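Local coordinates for probable outer membrane protein (Pseudomonas aeruginosa, PDB 3DWO), which probably transports hydrophobic compounds across the outer membrane, as a beta-barrel channel of the FadL family, at residues A95-V103 and F112-M120; N157-I166 and P212-K221. All coordinates share one frame; numbering follows the deposited sequence.

Interaction 1: residues A95-V103 and F112-M120. With C8E ((hydroxyethyloxy)tri(ethyloxy)octane), chain L.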
loop_
_atom_site.group_PDB
_atom_site.type_symbol
_atom_site.label_atom_id
_atom_site.label_comp_id
_atom_site.label_asym_id
_atom_site.label_seq_id
_atom_site.Cartn_x
_atom_site.Cartn_y
_atom_site.Cartn_z
ATOM N N ALA A 95 -3.018 9.067 -8.959
ATOM C CA ALA A 95 -3.873 7.922 -9.254
ATOM C C ALA A 95 -5.310 8.107 -8.790
ATOM O O ALA A 95 -5.585 8.844 -7.846
ATOM C CB ALA A 95 -3.289 6.666 -8.621
ATOM N N TRP A 96 -6.228 7.432 -9.471
ATOM C CA TRP A 96 -7.635 7.492 -9.109
ATOM C C TRP A 96 -7.962 6.246 -8.301
ATOM O O TRP A 96 -7.500 5.157 -8.627
ATOM C CB TRP A 96 -8.520 7.525 -10.356
ATOM C CG TRP A 96 -8.363 8.762 -11.164
ATOM C CD1 TRP A 96 -7.516 8.955 -12.213
ATOM C CD2 TRP A 96 -9.031 10.008 -10.951
ATOM N NE1 TRP A 96 -7.611 10.250 -12.667
ATOM C CE2 TRP A 96 -8.535 10.918 -11.908
ATOM C CE3 TRP A 96 -10.002 10.444 -10.037
ATOM C CZ2 TRP A 96 -8.977 12.244 -11.980
ATOM C CZ3 TRP A 96 -10.442 11.762 -10.107
ATOM C CH2 TRP A 96 -9.928 12.647 -11.073
ATOM N N LEU A 97 -8.747 6.410 -7.242
ATOM C CA LEU A 97 -9.138 5.285 -6.406
ATOM C C LEU A 97 -10.616 5.332 -6.081
ATOM O O LEU A 97 -11.061 6.125 -5.246
ATOM C CB LEU A 97 -8.349 5.255 -5.101
ATOM C CG LEU A 97 -6.899 4.791 -5.183
ATOM C CD1 LEU A 97 -6.017 5.935 -5.650
ATOM C CD2 LEU A 97 -6.466 4.300 -3.810
ATOM N N PRO A 98 -11.399 4.473 -6.742
ATOM C CA PRO A 98 -12.842 4.392 -6.543
ATOM C C PRO A 98 -13.145 3.529 -5.329
ATOM O O PRO A 98 -12.329 2.701 -4.928
ATOM C CB PRO A 98 -13.315 3.740 -7.832
ATOM C CG PRO A 98 -12.231 2.724 -8.067
ATOM C CD PRO A 98 -10.961 3.524 -7.783
ATOM N N THR A 99 -14.319 3.733 -4.751
ATOM C CA THR A 99 -14.756 2.963 -3.601
ATOM C C THR A 99 -16.281 2.986 -3.592
ATOM O O THR A 99 -16.898 4.031 -3.808
ATOM C CB THR A 99 -14.200 3.552 -2.292
ATOM O OG1 THR A 99 -12.783 3.328 -2.234
ATOM C CG2 THR A 99 -14.855 2.899 -1.090
ATOM N N GLY A 100 -16.884 1.822 -3.374
ATOM C CA GLY A 100 -18.333 1.739 -3.361
ATOM C C GLY A 100 -18.883 0.996 -2.161
ATOM O O GLY A 100 -18.323 -0.014 -1.734
ATOM N N PHE A 101 -19.985 1.499 -1.613
ATOM C CA PHE A 101 -20.612 0.869 -0.460
ATOM C C PHE A 101 -22.122 0.795 -0.622
ATOM O O PHE A 101 -22.765 1.733 -1.106
ATOM C CB PHE A 101 -20.290 1.640 0.820
ATOM C CG PHE A 101 -18.830 1.660 1.172
ATOM C CD1 PHE A 101 -18.185 0.500 1.589
ATOM C CD2 PHE A 101 -18.101 2.845 1.098
ATOM C CE1 PHE A 101 -16.831 0.519 1.931
ATOM C CE2 PHE A 101 -16.752 2.878 1.437
ATOM C CZ PHE A 101 -16.113 1.713 1.855
ATOM N N LEU A 102 -22.682 -0.331 -0.209
ATOM C CA LEU A 102 -24.116 -0.534 -0.277
ATOM C C LEU A 102 -24.558 -1.253 0.989
ATOM O O LEU A 102 -23.999 -2.287 1.355
ATOM C CB LEU A 102 -24.482 -1.364 -1.510
ATOM C CG LEU A 102 -25.959 -1.746 -1.614
ATOM C CD1 LEU A 102 -26.815 -0.492 -1.704
ATOM C CD2 LEU A 102 -26.165 -2.625 -2.830
ATOM N N VAL A 103 -25.545 -0.684 1.671
ATOM C CA VAL A 103 -26.067 -1.289 2.885
ATOM C C VAL A 103 -27.571 -1.479 2.733
ATOM O O VAL A 103 -28.300 -0.537 2.418
ATOM C CB VAL A 103 -25.784 -0.422 4.118
ATOM C CG1 VAL A 103 -26.431 -1.050 5.342
ATOM C CG2 VAL A 103 -24.282 -0.293 4.324
ATOM N N PHE A 112 -27.414 -6.349 5.263
ATOM C CA PHE A 112 -26.490 -6.882 4.270
ATOM C C PHE A 112 -25.586 -5.774 3.740
ATOM O O PHE A 112 -26.044 -4.663 3.486
ATOM C CB PHE A 112 -27.285 -7.493 3.121
ATOM C CG PHE A 112 -26.437 -8.106 2.052
ATOM C CD1 PHE A 112 -25.611 -9.195 2.339
ATOM C CD2 PHE A 112 -26.484 -7.621 0.749
ATOM C CE1 PHE A 112 -24.847 -9.799 1.338
ATOM C CE2 PHE A 112 -25.726 -8.216 -0.260
ATOM C CZ PHE A 112 -24.906 -9.310 0.037
ATOM N N GLY A 113 -24.304 -6.086 3.565
ATOM C CA GLY A 113 -23.365 -5.094 3.072
ATOM C C GLY A 113 -22.557 -5.540 1.866
ATOM O O GLY A 113 -22.088 -6.678 1.795
ATOM N N LEU A 114 -22.390 -4.624 0.918
ATOM C CA LEU A 114 -21.645 -4.875 -0.310
ATOM C C LEU A 114 -20.683 -3.717 -0.522
ATOM O O LEU A 114 -21.024 -2.569 -0.235
ATOM C CB LEU A 114 -22.609 -4.938 -1.496
ATOM C CG LEU A 114 -22.751 -6.228 -2.299
ATOM C CD1 LEU A 114 -22.809 -7.418 -1.371
ATOM C CD2 LEU A 114 -24.005 -6.142 -3.158
ATOM N N SER A 115 -19.487 -4.001 -1.029
ATOM C CA SER A 115 -18.543 -2.918 -1.262
ATOM C C SER A 115 -17.399 -3.259 -2.201
ATOM O O SER A 115 -17.039 -4.422 -2.384
ATOM C CB SER A 115 -17.957 -2.429 0.067
ATOM O OG SER A 115 -16.941 -3.300 0.535
ATOM N N GLN A 116 -16.851 -2.214 -2.809
ATOM C CA GLN A 116 -15.709 -2.329 -3.697
ATOM C C GLN A 116 -14.671 -1.478 -2.991
ATOM O O GLN A 116 -14.896 -0.290 -2.752
ATOM C CB GLN A 116 -16.031 -1.765 -5.078
ATOM C CG GLN A 116 -14.815 -1.576 -5.960
ATOM C CD GLN A 116 -14.177 -0.219 -5.764
ATOM O OE1 GLN A 116 -14.812 0.809 -5.993
ATOM N NE2 GLN A 116 -12.919 -0.205 -5.340
ATOM N N VAL A 117 -13.545 -2.095 -2.650
ATOM C CA VAL A 117 -12.479 -1.426 -1.915
ATOM C C VAL A 117 -11.084 -1.590 -2.534
ATOM O O VAL A 117 -10.872 -2.433 -3.407
ATOM C CB VAL A 117 -12.473 -1.954 -0.452
ATOM C CG1 VAL A 117 -11.169 -1.634 0.231
ATOM C CG2 VAL A 117 -13.628 -1.328 0.323
ATOM N N VAL A 118 -10.145 -0.760 -2.079
ATOM C CA VAL A 118 -8.759 -0.791 -2.540
ATOM C C VAL A 118 -7.872 -0.840 -1.290
ATOM O O VAL A 118 -7.375 0.186 -0.827
ATOM C CB VAL A 118 -8.417 0.477 -3.360
ATOM C CG1 VAL A 118 -7.026 0.345 -3.971
ATOM C CG2 VAL A 118 -9.460 0.688 -4.462
ATOM N N PRO A 119 -7.663 -2.044 -0.730
ATOM C CA PRO A 119 -6.848 -2.246 0.474
ATOM C C PRO A 119 -5.362 -1.930 0.336
ATOM O O PRO A 119 -4.727 -1.460 1.284
ATOM C CB PRO A 119 -7.059 -3.731 0.797
ATOM C CG PRO A 119 -8.343 -4.082 0.105
ATOM C CD PRO A 119 -8.235 -3.323 -1.183
ATOM N N MET A 120 -4.812 -2.205 -0.843
ATOM C CA MET A 120 -3.392 -2.006 -1.077
ATOM C C MET A 120 -3.087 -1.220 -2.339
ATOM O O MET A 120 -3.759 -1.367 -3.365
ATOM C CB MET A 120 -2.706 -3.373 -1.138
ATOM C CG MET A 120 -1.525 -3.514 -0.199
ATOM S SD MET A 120 -1.397 -5.167 0.515
ATOM C CE MET A 120 -1.128 -6.156 -1.003
HETATM C C1 C8E L . -20.036 -3.358 -4.925
HETATM C C2 C8E L . -21.081 -2.390 -4.630
HETATM C C3 C8E L . -20.672 -0.992 -4.759
HETATM C C4 C8E L . -21.841 -0.177 -4.485
HETATM C C5 C8E L . -22.058 0.743 -5.628
HETATM C C6 C8E L . -23.080 1.716 -5.303
HETATM O O HOH W 1 -11.026 1.675 -0.466
#
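Gln116 reaches across to the backbone of Pro98 and Thr99, prolonging a strand pairing whose regular bonds end at Gly100. Its CB lies 4.1 Å from Gly100 N, its partner in an antiparallel hydrogen-bonded pair. From there CG leaves anti to the backbone N, and a bend at the second torsion (chi2 -88°) turns the amide along the neighbouring strand. CD comes to rest 3.6 Å from Pro98 O. At the tip OE1 merely touches Thr99 CA at 3.2 Å, whereas NE2 donates to Pro98 O at 3.0 Å. That bond stays in the plane of the amide but meets the carbonyl from above its plane, 57° out of it.

The same face bears Leu102 and Leu114, side by side and pointing the same way, and a detergent tail whose C3 sits 3.7 Å from Gly100 C. On the other face Ser115 CB lies obliquely to the Phe101 ring, 3.3 Å from Phe101 CD1, and helix 29-32 packs there through Phe31. Beyond, a water accepts from Val118 N at 3.1 Å and also bonds Thr99 OG1, and strand 110-125 bends away at Pro119. Such a departure is consistent with the kinked third strand that opens the wall of FadL channels. Where backbone pairing runs out, then, the Gln116 amide satisfies Pro98 O on the detergent-bearing face, and a water satisfies Val118 N on the Thr99 side.

Interaction 2: residues N157-I166 and P212-K221. With C8E ((hydroxyethyloxy)tri(ethyloxy)octane), chain M; C8E ((hydroxyethyloxy)tri(ethyloxy)octane), chain H.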
loop_
_atom_site.group_PDB
_atom_site.type_symbol
_atom_site.label_atom_id
_atom_site.label_comp_id
_atom_site.label_asym_id
_atom_site.label_seq_id
_atom_site.Cartn_x
_atom_site.Cartn_y
_atom_site.Cartn_z
ATOM N N ASN A 157 -27.956 -2.263 22.164
ATOM C CA ASN A 157 -26.687 -1.688 22.604
ATOM C C ASN A 157 -25.493 -2.513 22.132
ATOM O O ASN A 157 -24.345 -2.178 22.430
ATOM C CB ASN A 157 -26.645 -1.608 24.134
ATOM C CG ASN A 157 -27.923 -1.056 24.725
ATOM O OD1 ASN A 157 -28.357 0.045 24.379
ATOM N ND2 ASN A 157 -28.537 -1.821 25.621
ATOM N N PHE A 158 -25.758 -3.587 21.397
ATOM C CA PHE A 158 -24.680 -4.447 20.935
ATOM C C PHE A 158 -25.035 -5.232 19.678
ATOM O O PHE A 158 -26.164 -5.693 19.511
ATOM C CB PHE A 158 -24.301 -5.424 22.048
ATOM C CG PHE A 158 -23.070 -6.221 21.757
ATOM C CD1 PHE A 158 -21.814 -5.628 21.816
ATOM C CD2 PHE A 158 -23.161 -7.565 21.423
ATOM C CE1 PHE A 158 -20.663 -6.365 21.549
ATOM C CE2 PHE A 158 -22.016 -8.311 21.154
ATOM C CZ PHE A 158 -20.766 -7.711 21.216
ATOM N N SER A 159 -24.056 -5.384 18.797
ATOM C CA SER A 159 -24.249 -6.118 17.556
ATOM C C SER A 159 -22.928 -6.713 17.097
ATOM O O SER A 159 -21.858 -6.303 17.545
ATOM C CB SER A 159 -24.801 -5.200 16.464
ATOM O OG SER A 159 -23.877 -4.180 16.127
ATOM N N LEU A 160 -23.018 -7.684 16.198
ATOM C CA LEU A 160 -21.844 -8.346 15.659
ATOM C C LEU A 160 -21.910 -8.277 14.142
ATOM O O LEU A 160 -22.972 -8.019 13.570
ATOM C CB LEU A 160 -21.808 -9.803 16.124
ATOM C CG LEU A 160 -21.857 -9.991 17.645
ATOM C CD1 LEU A 160 -21.926 -11.467 17.980
ATOM C CD2 LEU A 160 -20.634 -9.355 18.277
ATOM N N GLY A 161 -20.774 -8.502 13.492
ATOM C CA GLY A 161 -20.740 -8.453 12.042
ATOM C C GLY A 161 -19.657 -9.348 11.488
ATOM O O GLY A 161 -18.651 -9.594 12.149
ATOM N N ALA A 162 -19.862 -9.845 10.275
ATOM C CA ALA A 162 -18.886 -10.715 9.641
ATOM C C ALA A 162 -18.991 -10.561 8.134
ATOM O O ALA A 162 -20.069 -10.287 7.604
ATOM C CB ALA A 162 -19.139 -12.164 10.040
ATOM N N GLY A 163 -17.873 -10.740 7.442
ATOM C CA GLY A 163 -17.890 -10.607 6.001
ATOM C C GLY A 163 -16.739 -11.309 5.321
ATOM O O GLY A 163 -15.785 -11.752 5.964
ATOM N N VAL A 164 -16.841 -11.420 4.004
ATOM C CA VAL A 164 -15.809 -12.056 3.206
ATOM C C VAL A 164 -15.410 -11.093 2.109
ATOM O O VAL A 164 -16.254 -10.410 1.541
ATOM C CB VAL A 164 -16.321 -13.338 2.535
ATOM C CG1 VAL A 164 -17.561 -13.025 1.722
ATOM C CG2 VAL A 164 -15.242 -13.919 1.626
ATOM N N ILE A 165 -14.121 -11.030 1.815
ATOM C CA ILE A 165 -13.654 -10.153 0.758
ATOM C C ILE A 165 -12.941 -10.980 -0.296
ATOM O O ILE A 165 -12.089 -11.807 0.031
ATOM C CB ILE A 165 -12.691 -9.070 1.313
ATOM C CG1 ILE A 165 -12.014 -8.328 0.158
ATOM C CG2 ILE A 165 -11.668 -9.706 2.239
ATOM C CD1 ILE A 165 -11.098 -7.201 0.606
ATOM N N ILE A 166 -13.322 -10.795 -1.556
ATOM C CA ILE A 166 -12.659 -11.513 -2.638
ATOM C C ILE A 166 -11.708 -10.477 -3.195
ATOM O O ILE A 166 -12.117 -9.469 -3.781
ATOM C CB ILE A 166 -13.630 -11.988 -3.726
ATOM C CG1 ILE A 166 -14.693 -12.897 -3.107
ATOM C CG2 ILE A 166 -12.867 -12.778 -4.776
ATOM C CD1 ILE A 166 -14.121 -14.124 -2.390
ATOM N N PRO A 212 -9.529 -15.148 -1.183
ATOM C CA PRO A 212 -10.515 -14.706 -0.191
ATOM C C PRO A 212 -9.947 -14.271 1.149
ATOM O O PRO A 212 -8.921 -14.780 1.603
ATOM C CB PRO A 212 -11.417 -15.931 -0.014
ATOM C CG PRO A 212 -10.895 -16.960 -1.028
ATOM C CD PRO A 212 -9.464 -16.614 -1.207
ATOM N N GLY A 213 -10.649 -13.338 1.783
ATOM C CA GLY A 213 -10.247 -12.844 3.082
ATOM C C GLY A 213 -11.468 -12.728 3.977
ATOM O O GLY A 213 -12.595 -12.610 3.496
ATOM N N PHE A 214 -11.252 -12.761 5.282
ATOM C CA PHE A 214 -12.357 -12.662 6.214
ATOM C C PHE A 214 -12.132 -11.570 7.249
ATOM O O PHE A 214 -10.997 -11.260 7.610
ATOM C CB PHE A 214 -12.571 -14.021 6.880
ATOM C CG PHE A 214 -12.929 -15.108 5.903
ATOM C CD1 PHE A 214 -14.255 -15.324 5.532
ATOM C CD2 PHE A 214 -11.933 -15.869 5.295
ATOM C CE1 PHE A 214 -14.585 -16.278 4.566
ATOM C CE2 PHE A 214 -12.249 -16.827 4.327
ATOM C CZ PHE A 214 -13.579 -17.030 3.962
ATOM N N PHE A 215 -13.226 -10.965 7.694
ATOM C CA PHE A 215 -13.170 -9.915 8.696
ATOM C C PHE A 215 -14.444 -9.961 9.536
ATOM O O PHE A 215 -15.455 -10.531 9.113
ATOM C CB PHE A 215 -13.026 -8.542 8.035
ATOM C CG PHE A 215 -14.071 -8.257 6.997
ATOM C CD1 PHE A 215 -13.930 -8.736 5.700
ATOM C CD2 PHE A 215 -15.195 -7.500 7.316
ATOM C CE1 PHE A 215 -14.892 -8.463 4.733
ATOM C CE2 PHE A 215 -16.160 -7.222 6.361
ATOM C CZ PHE A 215 -16.010 -7.702 5.064
ATOM N N ALA A 216 -14.388 -9.365 10.722
ATOM C CA ALA A 216 -15.528 -9.348 11.629
ATOM C C ALA A 216 -15.475 -8.110 12.512
ATOM O O ALA A 216 -14.459 -7.414 12.565
ATOM C CB ALA A 216 -15.524 -10.605 12.494
ATOM N N GLY A 217 -16.571 -7.836 13.206
ATOM C CA GLY A 217 -16.604 -6.679 14.072
ATOM C C GLY A 217 -17.700 -6.728 15.114
ATOM O O GLY A 217 -18.604 -7.562 15.064
ATOM N N ALA A 218 -17.610 -5.813 16.068
ATOM C CA ALA A 218 -18.586 -5.718 17.136
ATOM C C ALA A 218 -18.773 -4.248 17.470
ATOM O O ALA A 218 -17.827 -3.465 17.408
ATOM C CB ALA A 218 -18.095 -6.479 18.359
ATOM N N VAL A 219 -20.003 -3.875 17.805
ATOM C CA VAL A 219 -20.316 -2.501 18.168
ATOM C C VAL A 219 -21.078 -2.500 19.485
ATOM O O VAL A 219 -21.937 -3.354 19.719
ATOM C CB VAL A 219 -21.174 -1.807 17.091
ATOM C CG1 VAL A 219 -21.713 -0.489 17.623
ATOM C CG2 VAL A 219 -20.339 -1.562 15.846
ATOM N N TRP A 220 -20.749 -1.537 20.338
ATOM C CA TRP A 220 -21.379 -1.401 21.640
ATOM C C TRP A 220 -21.756 0.055 21.887
ATOM O O TRP A 220 -20.888 0.930 21.917
ATOM C CB TRP A 220 -20.417 -1.897 22.724
ATOM C CG TRP A 220 -20.931 -1.779 24.125
ATOM C CD1 TRP A 220 -22.186 -2.091 24.569
ATOM C CD2 TRP A 220 -20.182 -1.386 25.282
ATOM N NE1 TRP A 220 -22.261 -1.923 25.931
ATOM C CE2 TRP A 220 -21.046 -1.491 26.395
ATOM C CE3 TRP A 220 -18.863 -0.961 25.488
ATOM C CZ2 TRP A 220 -20.633 -1.185 27.699
ATOM C CZ3 TRP A 220 -18.452 -0.656 26.787
ATOM C CH2 TRP A 220 -19.336 -0.770 27.874
ATOM N N LYS A 221 -23.052 0.312 22.042
ATOM C CA LYS A 221 -23.546 1.664 22.301
ATOM C C LYS A 221 -23.996 1.741 23.757
ATOM O O LYS A 221 -25.157 1.488 24.074
ATOM C CB LYS A 221 -24.719 1.997 21.378
ATOM C CG LYS A 221 -24.413 1.813 19.904
ATOM C CD LYS A 221 -25.515 2.382 19.020
ATOM C CE LYS A 221 -25.416 3.899 18.897
ATOM N NZ LYS A 221 -25.527 4.607 20.209
HETATM C C1 C8E M . -6.954 -19.601 -2.923
HETATM C C2 C8E M . -7.603 -18.509 -3.634
HETATM C C3 C8E M . -8.649 -18.901 -4.554
HETATM C C4 C8E M . -9.446 -17.717 -4.825
HETATM C C5 C8E M . -10.805 -18.145 -5.248
HETATM C C6 C8E M . -11.791 -17.584 -4.351
HETATM C C7 C8E M . -12.323 -18.796 -3.760
HETATM C C8 C8E M . -13.729 -18.533 -3.385
HETATM O O9 C8E M . -14.216 -18.021 -2.154
HETATM C C10 C8E M . -13.964 -18.753 -0.959
HETATM C C11 C8E M . -14.590 -17.944 0.137
HETATM O O12 C8E M . -16.017 -18.148 0.195
HETATM C C2 C8E H . -17.517 -16.144 7.613
HETATM C C3 C8E H . -17.824 -14.799 7.136
HETATM C C4 C8E H . -19.268 -14.685 7.088
HETATM C C5 C8E H . -19.646 -13.880 5.905
HETATM C C6 C8E H . -21.040 -14.113 5.581
HETATM C C7 C8E H . -21.356 -12.848 4.941
HETATM C C8 C8E H . -21.913 -13.120 3.604
HETATM O O9 C8E H . -21.675 -12.373 2.430
#
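Asn157 O is approached by three groups at one end of the paired strands: Lys221 N donates to it at 2.8 Å (N-H...O angle 153°), Trp220 CA makes a C-H...O contact at 3.2 Å, and Trp220 CD1, at the edge of the indole, comes to 3.0 Å. From here the pairing runs without a break to Ile166 and Pro212, hydrogen-bonded and non-hydrogen-bonded pairs alternating.

The two faces differ sharply. Inside, Phe215 sets its CG between its own backbone N and carbonyl carbon (chi1 53°), which swings the ring across the strand and lays it over Gly163. The glycine CA stands 3.9 Å from the ring centroid and 22° off the ring normal, a CH-pi contact that lets the aromatic shield a backbone without a side chain. His233 stacks on the same phenyl and Phe31 meets it edge-to-face, while Ser159 OG is held by Ala35 O.

The outer face is apolar. At its Asn157 end Trp220 CB lies at the edge of the Phe158 ring, 4.1 Å from CD1. Leu160 then lies on Ala218, CD2 to CB, and Ala162 pairs with Ala216. Farther on, Val164 and Phe214 run alongside each other, CG2 to CE1 3.8 Å. Detergent molecules settle on this surface: one places C6 3.5 Å from Pro212 CG, and another brings C5 within 3.7 Å of Gly163 CA. An aromatic pair near the strand ends, an apolar belt coated by amphiphile and an interior packed against the N-terminal part of the chain are together typical of a FadL-type outer-membrane beta barrel.

Overall arrangement
Interaction 1 closes before interaction 2 opens, so the two follow one another along the chain and round the barrel wall, their centres about 16 Å apart. Strand 138-153 separates them, pairing with strand 110-125 on one edge and strand 158-177 on the other. Across it they still touch, Pro119 CG lying 4.2 Å from Ile165 CD1. Both also lean on helix 29-32, since Phe31 meets Phe101, Ser115 and Val117 of the first and Phe215 of the second. The two pairings thus share a contact with Phe31, yet differ in character: the backbone bonds of interaction 1 stop at the Gly100-Gln116 pair, whereas those of interaction 2 run the whole length.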